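Local coordinates for amine Dehydrogenase (Pseudomonas putida, PDB 1JMX), which probably oxidises amines and passes the electrons on through its two c-type hemes, at residues D363-V368 / A395-K400. Residues are numbered along the deposited sequence; the frame is centred on the assembly and turned at random.
Sequences DKVEEV and AEAWGK. With NI (nickel (II) ion), chain D.
Glu-366 and Glu-367 both send their backbone N to the O of Trp-398, at 2.8 Å and 3.0 Å, and Trp-398 N returns a hydrogen bond to Glu-367 O. Two residues facing one across an antiparallel pair make this a classic beta bulge, set near the start of strand 367-378 where it pairs with strand 391-400, the latter in the E-set-like domain IV. Past the bulge Val-368 pairs with Ala-397. Val-365 CG1 rests on Ala-397 CB (3.8 Å), while Leu-412 and Leu-470 pack on the same valine. On the face opposite Val-368 and Ala-397, Glu-367 and Trp-398 lie side by side, Glu-367 CG to Trp-398 CB 4.1 Å. Trp-398 CG lies anti to its carbonyl carbon (chi1 -67°), which brings NE1 of the same residue to Glu-396 OE1 at 2.8 Å, from above the carboxylate plane; Arg-408 takes OE2. An alanine in place of Trp-398 would probably leave Glu-396 OE1 without this donor and Lys-369 without its cation-pi partner. Glu-367 OE1 binds the nickel ion at 1.9 Å, with OE2 salt-bridged to Lys-369. Nearer the solvent, Lys-400 curls at its last torsion (chi4 65°), closing a salt bridge from NZ to Glu-366 OE1 at 2.6 Å, and a water links that oxygen to Gly-399 O.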
loop_
_atom_site.group_PDB
_atom_site.type_symbol
_atom_site.label_atom_id
_atom_site.label_comp_id
_atom_site.label_asym_id
_atom_site.label_seq_id
_atom_site.Cartn_x
_atom_site.Cartn_y
_atom_site.Cartn_z
ATOM N N ASP A 363 26.035 -16.914 -31.888
ATOM C CA ASP A 363 26.999 -18.003 -31.762
ATOM C C ASP A 363 27.124 -18.512 -30.332
ATOM O O ASP A 363 27.074 -19.722 -30.098
ATOM C CB ASP A 363 28.380 -17.616 -32.346
ATOM C CG ASP A 363 28.899 -16.257 -31.862
ATOM O OD1 ASP A 363 28.204 -15.538 -31.095
ATOM O OD2 ASP A 363 30.036 -15.910 -32.261
ATOM N N LYS A 364 27.214 -17.585 -29.383
ATOM C CA LYS A 364 27.347 -17.924 -27.971
ATOM C C LYS A 364 26.721 -16.868 -27.069
ATOM O O LYS A 364 26.733 -15.676 -27.382
ATOM C CB LYS A 364 28.825 -18.075 -27.589
ATOM C CG LYS A 364 29.695 -16.856 -27.908
ATOM C CD LYS A 364 30.715 -16.575 -26.799
ATOM C CE LYS A 364 30.041 -15.963 -25.557
ATOM N NZ LYS A 364 30.957 -15.865 -24.376
ATOM N N VAL A 365 26.199 -17.320 -25.933
ATOM C CA VAL A 365 25.584 -16.423 -24.968
ATOM C C VAL A 365 26.668 -15.948 -24.008
ATOM O O VAL A 365 27.414 -16.745 -23.428
ATOM C CB VAL A 365 24.428 -17.097 -24.191
ATOM C CG1 VAL A 365 23.780 -16.089 -23.269
ATOM C CG2 VAL A 365 23.391 -17.653 -25.154
ATOM N N GLU A 366 26.740 -14.633 -23.864
ATOM C CA GLU A 366 27.726 -13.963 -23.028
ATOM C C GLU A 366 27.199 -13.511 -21.661
ATOM O O GLU A 366 27.811 -13.770 -20.623
ATOM C CB GLU A 366 28.203 -12.746 -23.808
ATOM C CG GLU A 366 29.521 -12.173 -23.414
ATOM C CD GLU A 366 29.947 -11.092 -24.390
ATOM O OE1 GLU A 366 29.231 -10.061 -24.492
ATOM O OE2 GLU A 366 30.978 -11.292 -25.080
ATOM N N GLU A 367 26.049 -12.850 -21.675
ATOM C CA GLU A 367 25.444 -12.303 -20.469
ATOM C C GLU A 367 23.965 -12.689 -20.350
ATOM O O GLU A 367 23.264 -12.810 -21.358
ATOM C CB GLU A 367 25.628 -10.778 -20.520
ATOM C CG GLU A 367 24.536 -9.940 -19.891
ATOM C CD GLU A 367 24.644 -9.843 -18.389
ATOM O OE1 GLU A 367 25.422 -10.600 -17.782
ATOM O OE2 GLU A 367 23.942 -8.995 -17.807
ATOM N N VAL A 368 23.499 -12.903 -19.123
ATOM C CA VAL A 368 22.104 -13.273 -18.892
ATOM C C VAL A 368 21.435 -12.342 -17.891
ATOM O O VAL A 368 22.002 -12.043 -16.839
ATOM C CB VAL A 368 21.978 -14.711 -18.367
ATOM C CG1 VAL A 368 20.517 -15.080 -18.184
ATOM C CG2 VAL A 368 22.642 -15.670 -19.321
ATOM N N ALA A 395 14.567 -15.681 -18.665
ATOM C CA ALA A 395 16.012 -15.445 -18.721
ATOM C C ALA A 395 16.366 -14.827 -20.064
ATOM O O ALA A 395 16.249 -15.472 -21.103
ATOM C CB ALA A 395 16.776 -16.739 -18.514
ATOM N N GLU A 396 16.733 -13.551 -20.037
ATOM C CA GLU A 396 17.090 -12.803 -21.235
ATOM C C GLU A 396 18.573 -12.916 -21.593
ATOM O O GLU A 396 19.435 -12.431 -20.873
ATOM C CB GLU A 396 16.697 -11.347 -21.047
ATOM C CG GLU A 396 17.071 -10.433 -22.177
ATOM C CD GLU A 396 16.902 -8.993 -21.781
ATOM O OE1 GLU A 396 17.608 -8.554 -20.852
ATOM O OE2 GLU A 396 16.046 -8.304 -22.365
ATOM N N ALA A 397 18.843 -13.526 -22.744
ATOM C CA ALA A 397 20.202 -13.752 -23.230
ATOM C C ALA A 397 20.783 -12.615 -24.059
ATOM O O ALA A 397 20.088 -12.005 -24.864
ATOM C CB ALA A 397 20.255 -15.047 -24.021
ATOM N N TRP A 398 22.073 -12.362 -23.854
ATOM C CA TRP A 398 22.806 -11.324 -24.571
ATOM C C TRP A 398 24.143 -11.846 -25.065
ATOM O O TRP A 398 24.826 -12.605 -24.383
ATOM C CB TRP A 398 23.079 -10.110 -23.680
ATOM C CG TRP A 398 21.865 -9.373 -23.287
ATOM C CD1 TRP A 398 20.960 -9.744 -22.340
ATOM C CD2 TRP A 398 21.394 -8.140 -23.838
ATOM N NE1 TRP A 398 19.952 -8.822 -22.267
ATOM C CE2 TRP A 398 20.189 -7.822 -23.173
ATOM C CE3 TRP A 398 21.875 -7.267 -24.832
ATOM C CZ2 TRP A 398 19.450 -6.669 -23.464
ATOM C CZ3 TRP A 398 21.137 -6.114 -25.124
ATOM C CH2 TRP A 398 19.936 -5.829 -24.439
ATOM N N GLY A 399 24.535 -11.377 -26.239
ATOM C CA GLY A 399 25.801 -11.776 -26.818
ATOM C C GLY A 399 26.374 -10.587 -27.549
ATOM O O GLY A 399 26.103 -9.435 -27.198
ATOM N N LYS A 400 27.176 -10.856 -28.564
ATOM C CA LYS A 400 27.766 -9.790 -29.349
ATOM C C LYS A 400 27.675 -10.153 -30.807
ATOM O O LYS A 400 27.821 -11.322 -31.172
ATOM C CB LYS A 400 29.229 -9.561 -28.956
ATOM C CG LYS A 400 29.408 -8.794 -27.656
ATOM C CD LYS A 400 30.826 -8.293 -27.524
ATOM C CE LYS A 400 30.968 -7.313 -26.356
ATOM N NZ LYS A 400 30.717 -7.941 -25.031
HETATM NI NI NI D . 25.861 -11.062 -15.959
HETATM O O HOH W 1 28.423 -13.442 -28.325
HETATM O O HOH W 2 26.933 -8.782 -24.744
HETATM O O HOH W 3 26.143 -11.554 -13.948
HETATM O O HOH W 4 26.850 -12.949 -16.548
#